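Local coordinates for bradyzoite pseudokinase 1 (Toxoplasma gondii, PDB 6M7Z), which regulates the membrane ultrastructure of the Toxoplasma parasitophorous vacuole as a divergent kinase lacking the glycine-rich loop, at residues V148-M153 and V239-L244; D270-K275 and M291-F296. One frame throughout, in Å; residues are numbered along the deposited sequence.

Contact 1: residues V148-M153 and V239-L244; sequences VLAANM and VAFRNL. With EDO (1,2-ethanediol), chain G.
Two long helices of the kinase C-lobe, 146-161 and 230-248, meet through M153, A150 and L149 on the first and F241, L244 and A240 on the second. The short segments run nearly antiparallel, at 161°, with their axes 11.7 Å apart, a spacing wide enough for large side chains to fill. F241 and M153 carry much of the contact. The F241 ring reaches across until CZ lies 3.6 Å from A150 O and CE1 lies 4.0 Å from A150 CB. The methyl of A150 is small enough to let the ring come up against the helix backbone.

The M153 and F241 side chains run antiparallel past one another. The thioether chain folds at chi3 (71°), and this bend turns the terminal methyl toward the ring, with M153 CE 3.4 Å from F241 CE1. The sulfur lies at the ring edge, almost in its plane, with M153 SD 5.2 Å from the F241 centroid and 86° off the normal: a Met-aromatic contact. In the kinase fold these helices correspond to αE and αF, the latter being the central hydrophobic support of the C-lobe, and the surface where they meet is accordingly apolar, with no hydrogen bond across it. M153 CE also approaches A240 CB at 4.4 Å, where the short alanine side chain lets the methionine tip come close to the helix.

One turn along, the leucines meet by single branches, L149 CD2 to L244 CD2 at 4.1 Å. L269, S273 and M276 of helix 263-276 also pack on F241, while V183 of strand 183-185 touches L149. N243 points from the other side of its helix, where its OD1 accepts a hydrogen bond from O2 of an ethanediol molecule, probably a crystallisation additive, at 3.1 Å.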
ATOM      1  N   VAL A 148      -3.595 -15.790   8.799  1.00 44.04           N
ATOM      2  CA  VAL A 148      -2.525 -14.844   9.097  1.00 43.66           C
ATOM      3  C   VAL A 148      -2.589 -13.670   8.113  1.00 38.86           C
ATOM      4  O   VAL A 148      -2.338 -12.531   8.506  1.00 43.94           O
ATOM      5  CB  VAL A 148      -1.147 -15.534   9.079  1.00 45.34           C
ATOM      6  CG1 VAL A 148      -0.008 -14.532   9.259  1.00 43.30           C
ATOM      7  CG2 VAL A 148      -1.066 -16.623  10.145  1.00 47.05           C
ATOM      8  N   LEU A 149      -2.932 -13.949   6.849  1.00 35.07           N
ATOM      9  CA  LEU A 149      -3.023 -12.900   5.827  1.00 32.01           C
ATOM     10  C   LEU A 149      -4.130 -11.918   6.210  1.00 31.80           C
ATOM     11  O   LEU A 149      -3.932 -10.699   6.194  1.00 32.35           O
ATOM     12  CB  LEU A 149      -3.299 -13.516   4.453  1.00 30.56           C
ATOM     13  CG  LEU A 149      -3.464 -12.513   3.308  1.00 28.28           C
ATOM     14  CD1 LEU A 149      -2.273 -11.582   3.203  1.00 27.99           C
ATOM     15  CD2 LEU A 149      -3.631 -13.246   1.998  1.00 28.40           C
ATOM     16  N   ALA A 150      -5.285 -12.467   6.583  1.00 32.84           N
ATOM     17  CA  ALA A 150      -6.438 -11.667   6.972  1.00 33.66           C
ATOM     18  C   ALA A 150      -6.090 -10.802   8.186  1.00 33.43           C
ATOM     19  O   ALA A 150      -6.462  -9.645   8.245  1.00 31.01           O
ATOM     20  CB  ALA A 150      -7.613 -12.566   7.251  1.00 36.94           C
ATOM     21  N   ALA A 151      -5.351 -11.379   9.137  1.00 34.83           N
ATOM     22  CA  ALA A 151      -4.975 -10.674  10.362  1.00 37.43           C
ATOM     23  C   ALA A 151      -3.971  -9.552  10.021  1.00 36.90           C
ATOM     24  O   ALA A 151      -4.071  -8.454  10.555  1.00 33.71           O
ATOM     25  CB  ALA A 151      -4.412 -11.647  11.370  1.00 38.70           C
ATOM     26  N   ASN A 152      -3.017  -9.865   9.130  1.00 37.29           N
ATOM     27  CA  ASN A 152      -2.013  -8.920   8.599  1.00 38.08           C
ATOM     28  C   ASN A 152      -2.745  -7.715   7.965  1.00 37.84           C
ATOM     29  O   ASN A 152      -2.388  -6.553   8.195  1.00 34.99           O
ATOM     30  CB  ASN A 152      -1.060  -9.670   7.656  1.00 41.60           C
ATOM     31  CG  ASN A 152       0.223  -8.931   7.301  1.00 41.99           C
ATOM     32  OD1 ASN A 152       0.225  -7.713   7.122  1.00 45.07           O
ATOM     33  ND2 ASN A 152       1.322  -9.665   7.158  1.00 39.76           N
ATOM     34  N   MET A 153      -3.825  -8.001   7.222  1.00 34.33           N
ATOM     35  CA  MET A 153      -4.559  -6.981   6.498  1.00 34.14           C
ATOM     36  C   MET A 153      -5.325  -6.066   7.463  1.00 35.35           C
ATOM     37  O   MET A 153      -5.257  -4.826   7.319  1.00 34.56           O
ATOM     38  CB  MET A 153      -5.519  -7.603   5.479  1.00 35.90           C
ATOM     39  CG  MET A 153      -4.827  -8.070   4.199  1.00 34.81           C
ATOM     40  SD  MET A 153      -5.720  -9.349   3.279  1.00 34.20           S
ATOM     41  CE  MET A 153      -7.100  -8.390   2.659  1.00 37.58           C
ATOM     42  N   VAL A 239     -15.168  -6.596   1.519  1.00 25.47           N
ATOM     43  CA  VAL A 239     -15.259  -6.940   0.107  1.00 25.19           C
ATOM     44  C   VAL A 239     -13.958  -7.610  -0.341  1.00 24.56           C
ATOM     45  O   VAL A 239     -13.985  -8.549  -1.125  1.00 24.33           O
ATOM     46  CB  VAL A 239     -15.606  -5.708  -0.759  1.00 24.98           C
ATOM     47  CG1 VAL A 239     -15.390  -5.964  -2.247  1.00 24.71           C
ATOM     48  CG2 VAL A 239     -17.013  -5.230  -0.488  1.00 25.22           C
ATOM     49  N   ALA A 240     -12.821  -7.125   0.158  1.00 24.48           N
ATOM     50  CA  ALA A 240     -11.534  -7.716  -0.197  1.00 24.73           C
ATOM     51  C   ALA A 240     -11.432  -9.152   0.344  1.00 25.07           C
ATOM     52  O   ALA A 240     -10.867 -10.030  -0.308  1.00 25.45           O
ATOM     53  CB  ALA A 240     -10.409  -6.832   0.293  1.00 24.55           C
ATOM     54  N   PHE A 241     -11.962  -9.378   1.543  1.00 26.12           N
ATOM     55  CA  PHE A 241     -11.965 -10.705   2.146  1.00 27.58           C
ATOM     56  C   PHE A 241     -12.855 -11.648   1.338  1.00 27.81           C
ATOM     57  O   PHE A 241     -12.487 -12.806   1.095  1.00 27.73           O
ATOM     58  CB  PHE A 241     -12.413 -10.651   3.605  1.00 28.85           C
ATOM     59  CG  PHE A 241     -11.388 -10.115   4.574  1.00 29.92           C
ATOM     60  CD1 PHE A 241     -10.045 -10.069   4.263  1.00 29.48           C
ATOM     61  CD2 PHE A 241     -11.781  -9.686   5.834  1.00 32.42           C
ATOM     62  CE1 PHE A 241      -9.136  -9.532   5.149  1.00 31.11           C
ATOM     63  CE2 PHE A 241     -10.861  -9.174   6.734  1.00 31.75           C
ATOM     64  CZ  PHE A 241      -9.542  -9.107   6.387  1.00 32.50           C
ATOM     65  N   ARG A 242     -14.007 -11.138   0.898  1.00 27.83           N
ATOM     66  CA  ARG A 242     -14.903 -11.906   0.056  1.00 28.59           C
ATOM     67  C   ARG A 242     -14.167 -12.297  -1.235  1.00 27.69           C
ATOM     68  O   ARG A 242     -14.262 -13.441  -1.681  1.00 27.10           O
ATOM     69  CB  ARG A 242     -16.183 -11.113  -0.217  1.00 30.10           C
ATOM     70  CG  ARG A 242     -17.188 -11.839  -1.093  1.00 33.08           C
ATOM     71  CD  ARG A 242     -17.556 -13.257  -0.664  1.00 36.89           C
ATOM     72  NE  ARG A 242     -18.112 -13.333   0.684  1.00 40.12           N
ATOM     73  CZ  ARG A 242     -19.345 -12.933   1.024  1.00 48.41           C
ATOM     74  NH1 ARG A 242     -20.153 -12.414   0.115  1.00 43.19           N
ATOM     75  NH2 ARG A 242     -19.738 -13.026   2.284  1.00 58.89           N
ATOM     76  N   ASN A 243     -13.428 -11.341  -1.812  1.00 26.44           N
ATOM     77  CA  ASN A 243     -12.649 -11.533  -3.022  1.00 26.19           C
ATOM     78  C   ASN A 243     -11.641 -12.656  -2.782  1.00 26.90           C
ATOM     79  O   ASN A 243     -11.472 -13.547  -3.623  1.00 26.59           O
ATOM     80  CB  ASN A 243     -12.026 -10.205  -3.465  1.00 25.95           C
ATOM     81  CG  ASN A 243     -11.375 -10.204  -4.830  1.00 25.73           C
ATOM     82  OD1 ASN A 243     -11.312 -11.219  -5.514  1.00 27.04           O
ATOM     83  ND2 ASN A 243     -10.828  -9.067  -5.208  1.00 25.13           N
ATOM     84  N   LEU A 244     -10.994 -12.613  -1.611  1.00 28.27           N
ATOM     85  CA  LEU A 244      -9.976 -13.576  -1.217  1.00 29.57           C
ATOM     86  C   LEU A 244     -10.585 -14.992  -1.156  1.00 30.67           C
ATOM     87  O   LEU A 244     -10.036 -15.944  -1.737  1.00 32.63           O
ATOM     88  CB  LEU A 244      -9.425 -13.103   0.127  1.00 33.35           C
ATOM     89  CG  LEU A 244      -8.268 -13.852   0.775  1.00 39.21           C
ATOM     90  CD1 LEU A 244      -7.204 -14.205  -0.221  1.00 38.31           C
ATOM     91  CD2 LEU A 244      -7.679 -12.976   1.870  1.00 41.88           C
TER
HETATM   92  C1  EDO G 401      -8.055  -9.850  -7.631  1.00 43.86           C
HETATM   93  O1  EDO G 401      -7.883  -8.525  -7.123  1.00 32.41           O
HETATM   94  C2  EDO G 401      -9.431  -9.948  -8.265  1.00 51.60           C
HETATM   95  O2  EDO G 401      -9.881 -11.303  -8.215  1.00 49.79           O

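Contact 2: residues D270-K275 and M291-F296; sequences DKLSQK and MKDPLF
With CG anti to the backbone N in both L272 (chi1 169°) and D293 (chi1 -173°), the leucine fork and the carboxylate are carried to the interface between helix 263-276 and the loop after helix 287-291. There the two side chains meet at an oblique angle, and L272 CD1 rests 3.6 Å from D293 OD2. The other branch of the leucine goes to the aromatic residue: L272 CD2 lies 3.9 Å from F296 CE2, the two side chains lying roughly perpendicular. L295 joins the same apolar patch, its CD2 4.2 Å from L272 CD2, while its CB lies over one face of the F296 ring, offset toward the rim. A branched leucine suits this place because one methyl can face the acid while the other lies among hydrocarbon groups.

The carboxylate divides its oxygens between two tasks. D293 OD1 accepts from L295 N at 3.1 Å, on its anti side and 25° out of the carboxylate plane, closing an Asx turn just where the short 3-10 segment 294-296 begins. K275 comes from the opposite direction, and its NZ forms a salt bridge with D293 OD2 at 3.0 Å, meeting the oxygen almost in line with its C-O bond. Lysine fits because its long aliphatic chain can bring the ammonium from an exposed helix position to a buried acid. Q147 bonds to L295 O, tying the same turn to helix 146-161.

Between them, the Asx turn and the lysine occupy both carboxylate oxygens, so a negative charge set beside leucine is probably stabilised, and the ionised form of D293 would be favoured.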
ATOM      1  N   ASP A 270     -15.224 -16.222   5.528  1.00 40.82           N
ATOM      2  CA  ASP A 270     -16.461 -15.930   4.792  1.00 47.41           C
ATOM      3  C   ASP A 270     -17.527 -15.357   5.741  1.00 47.04           C
ATOM      4  O   ASP A 270     -18.221 -14.404   5.383  1.00 43.31           O
ATOM      5  CB  ASP A 270     -16.995 -17.161   4.055  1.00 53.35           C
ATOM      6  CG  ASP A 270     -17.547 -16.863   2.665  1.00 67.98           C
ATOM      7  OD1 ASP A 270     -17.224 -15.787   2.096  1.00 75.45           O
ATOM      8  OD2 ASP A 270     -18.251 -17.733   2.129  1.00 83.28           O
ATOM      9  N   LYS A 271     -17.639 -15.939   6.941  1.00 48.72           N
ATOM     10  CA  LYS A 271     -18.603 -15.492   7.967  1.00 51.06           C
ATOM     11  C   LYS A 271     -18.238 -14.085   8.459  1.00 46.19           C
ATOM     12  O   LYS A 271     -19.131 -13.250   8.631  1.00 45.36           O
ATOM     13  CB  LYS A 271     -18.657 -16.468   9.153  1.00 57.17           C
ATOM     14  CG  LYS A 271     -19.561 -17.677   8.909  1.00 63.63           C
ATOM     15  CD  LYS A 271     -19.413 -18.852   9.844  1.00 69.65           C
ATOM     16  CE  LYS A 271     -19.877 -20.135   9.171  1.00 73.76           C
ATOM     17  NZ  LYS A 271     -19.872 -21.291  10.095  1.00 81.81           N
ATOM     18  N   LEU A 272     -16.940 -13.850   8.692  1.00 38.85           N
ATOM     19  CA  LEU A 272     -16.437 -12.549   9.146  1.00 41.24           C
ATOM     20  C   LEU A 272     -16.711 -11.489   8.063  1.00 39.76           C
ATOM     21  O   LEU A 272     -17.174 -10.374   8.366  1.00 37.13           O
ATOM     22  CB  LEU A 272     -14.946 -12.655   9.502  1.00 40.86           C
ATOM     23  CG  LEU A 272     -14.216 -11.327   9.739  1.00 42.10           C
ATOM     24  CD1 LEU A 272     -14.857 -10.556  10.888  1.00 45.32           C
ATOM     25  CD2 LEU A 272     -12.718 -11.530   9.983  1.00 40.65           C
ATOM     26  N   SER A 273     -16.449 -11.840   6.799  1.00 38.65           N
ATOM     27  CA  SER A 273     -16.616 -10.884   5.711  1.00 39.16           C
ATOM     28  C   SER A 273     -18.097 -10.506   5.559  1.00 38.94           C
ATOM     29  O   SER A 273     -18.393  -9.354   5.258  1.00 36.78           O
ATOM     30  CB  SER A 273     -16.014 -11.375   4.428  1.00 39.95           C
ATOM     31  OG  SER A 273     -16.836 -12.345   3.813  1.00 52.81           O
ATOM     32  N   GLN A 274     -19.014 -11.457   5.814  1.00 38.03           N
ATOM     33  CA  GLN A 274     -20.465 -11.202   5.708  1.00 39.04           C
ATOM     34  C   GLN A 274     -20.895 -10.147   6.749  1.00 38.19           C
ATOM     35  O   GLN A 274     -21.777  -9.326   6.482  1.00 34.41           O
ATOM     36  CB  GLN A 274     -21.261 -12.506   5.836  1.00 43.54           C
ATOM     37  CG  GLN A 274     -22.689 -12.432   5.300  1.00 48.84           C
ATOM     38  CD  GLN A 274     -22.810 -12.164   3.812  1.00 54.13           C
ATOM     39  OE1 GLN A 274     -22.307 -12.907   2.969  1.00 54.35           O
ATOM     40  NE2 GLN A 274     -23.523 -11.103   3.469  1.00 50.92           N
ATOM     41  N   LYS A 275     -20.265 -10.150   7.933  1.00 39.14           N
ATOM     42  CA  LYS A 275     -20.544  -9.134   8.958  1.00 39.17           C
ATOM     43  C   LYS A 275     -20.047  -7.764   8.485  1.00 39.53           C
ATOM     44  O   LYS A 275     -20.720  -6.738   8.705  1.00 42.09           O
ATOM     45  CB  LYS A 275     -19.882  -9.493  10.290  1.00 42.11           C
ATOM     46  CG  LYS A 275     -20.457 -10.712  10.981  1.00 46.62           C
ATOM     47  CD  LYS A 275     -19.614 -11.183  12.167  1.00 53.56           C
ATOM     48  CE  LYS A 275     -19.792 -12.656  12.504  1.00 61.28           C
ATOM     49  NZ  LYS A 275     -18.499 -13.365  12.731  1.00 66.43           N
ATOM     50  N   MET A 291     -10.878  -7.930  15.427  1.00 51.28           N
ATOM     51  CA  MET A 291      -9.644  -8.537  15.939  1.00 56.11           C
ATOM     52  C   MET A 291      -9.945  -9.621  16.990  1.00 55.31           C
ATOM     53  O   MET A 291      -9.100 -10.481  17.234  1.00 51.84           O
ATOM     54  CB  MET A 291      -8.718  -7.469  16.537  1.00 62.79           C
ATOM     55  CG  MET A 291      -7.941  -6.697  15.488  1.00 69.87           C
ATOM     56  SD  MET A 291      -6.664  -5.628  16.192  1.00 78.07           S
ATOM     57  CE  MET A 291      -5.544  -5.463  14.806  1.00 83.44           C
ATOM     58  N   LYS A 292     -11.147  -9.610  17.577  1.00 63.43           N
ATOM     59  CA  LYS A 292     -11.559 -10.636  18.549  1.00 70.04           C
ATOM     60  C   LYS A 292     -12.446 -11.705  17.891  1.00 66.23           C
ATOM     61  O   LYS A 292     -13.070 -12.489  18.588  1.00 60.52           O
ATOM     62  CB  LYS A 292     -12.278  -9.972  19.729  1.00 73.76           C
ATOM     63  CG  LYS A 292     -11.362  -9.415  20.802  1.00 74.75           C
ATOM     64  CD  LYS A 292     -12.046  -8.328  21.616  1.00 80.66           C
ATOM     65  CE  LYS A 292     -11.095  -7.509  22.461  1.00 94.54           C
ATOM     66  NZ  LYS A 292     -11.695  -6.199  22.795  1.00110.81           N
ATOM     67  N   ASP A 293     -12.489 -11.757  16.554  1.00 70.73           N
ATOM     68  CA  ASP A 293     -13.279 -12.763  15.849  1.00 60.17           C
ATOM     69  C   ASP A 293     -12.644 -14.134  16.086  1.00 58.42           C
ATOM     70  O   ASP A 293     -11.422 -14.237  16.243  1.00 56.70           O
ATOM     71  CB  ASP A 293     -13.422 -12.422  14.358  1.00 54.92           C
ATOM     72  CG  ASP A 293     -14.379 -13.322  13.585  1.00 50.62           C
ATOM     73  OD1 ASP A 293     -13.931 -14.382  13.106  1.00 43.55           O
ATOM     74  OD2 ASP A 293     -15.579 -12.963  13.481  1.00 55.60           O
ATOM     75  N   PRO A 294     -13.461 -15.217  16.153  1.00 60.18           N
ATOM     76  CA  PRO A 294     -12.955 -16.588  16.246  1.00 62.30           C
ATOM     77  C   PRO A 294     -11.788 -16.956  15.315  1.00 70.08           C
ATOM     78  O   PRO A 294     -10.942 -17.764  15.691  1.00 71.54           O
ATOM     79  CB  PRO A 294     -14.177 -17.431  15.855  1.00 60.09           C
ATOM     80  CG  PRO A 294     -15.362 -16.616  16.338  1.00 60.07           C
ATOM     81  CD  PRO A 294     -14.934 -15.171  16.217  1.00 58.63           C
ATOM     82  N   LEU A 295     -11.762 -16.371  14.111  1.00 75.59           N
ATOM     83  CA  LEU A 295     -10.748 -16.694  13.103  1.00 70.31           C
ATOM     84  C   LEU A 295      -9.336 -16.425  13.644  1.00 59.52           C
ATOM     85  O   LEU A 295      -8.410 -17.129  13.267  1.00 53.52           O
ATOM     86  CB  LEU A 295     -11.012 -15.865  11.840  1.00 69.54           C
ATOM     87  CG  LEU A 295      -9.925 -15.907  10.766  1.00 72.71           C
ATOM     88  CD1 LEU A 295      -9.731 -17.341  10.269  1.00 63.18           C
ATOM     89  CD2 LEU A 295     -10.277 -14.974   9.617  1.00 71.98           C
ATOM     90  N   PHE A 296      -9.184 -15.425  14.523  1.00 63.81           N
ATOM     91  CA  PHE A 296      -7.855 -14.929  14.927  1.00 66.84           C
ATOM     92  C   PHE A 296      -7.429 -15.411  16.323  1.00 67.78           C
ATOM     93  O   PHE A 296      -6.388 -14.974  16.815  1.00 68.56           O
ATOM     94  CB  PHE A 296      -7.828 -13.399  14.885  1.00 55.26           C
ATOM     95  CG  PHE A 296      -8.226 -12.807  13.561  1.00 52.14           C
ATOM     96  CD1 PHE A 296      -7.643 -13.251  12.382  1.00 53.52           C
ATOM     97  CD2 PHE A 296      -9.182 -11.805  13.490  1.00 53.92           C
ATOM     98  CE1 PHE A 296      -7.996 -12.695  11.163  1.00 51.54           C
ATOM     99  CE2 PHE A 296      -9.544 -11.258  12.269  1.00 56.44           C
ATOM    100  CZ  PHE A 296      -8.940 -11.697  11.112  1.00 56.09           C
TER

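Both contacts lie in the C-lobe and are largely buried, their centres 10 Å apart, yet they differ in chemistry. Contact 1 joins two helices mainly through apolar and sulfur-aromatic packing, with no hydrogen bond across it; contact 2 fastens a loop to a helix nearer the periphery, where an exposed lysine adds a salt bridge to a smaller apolar patch. Helices 263-276 and 146-161 both link them: R242, on the far side of contact 1, reaches D270 by a salt bridge (NE to OD1 3.0 Å) and Q274 by a probable hydrogen bond, and F296 of contact 2 packs on A150 and A151. Polar ties thus lie outside the packed surface of contact 1 but within contact 2 itself.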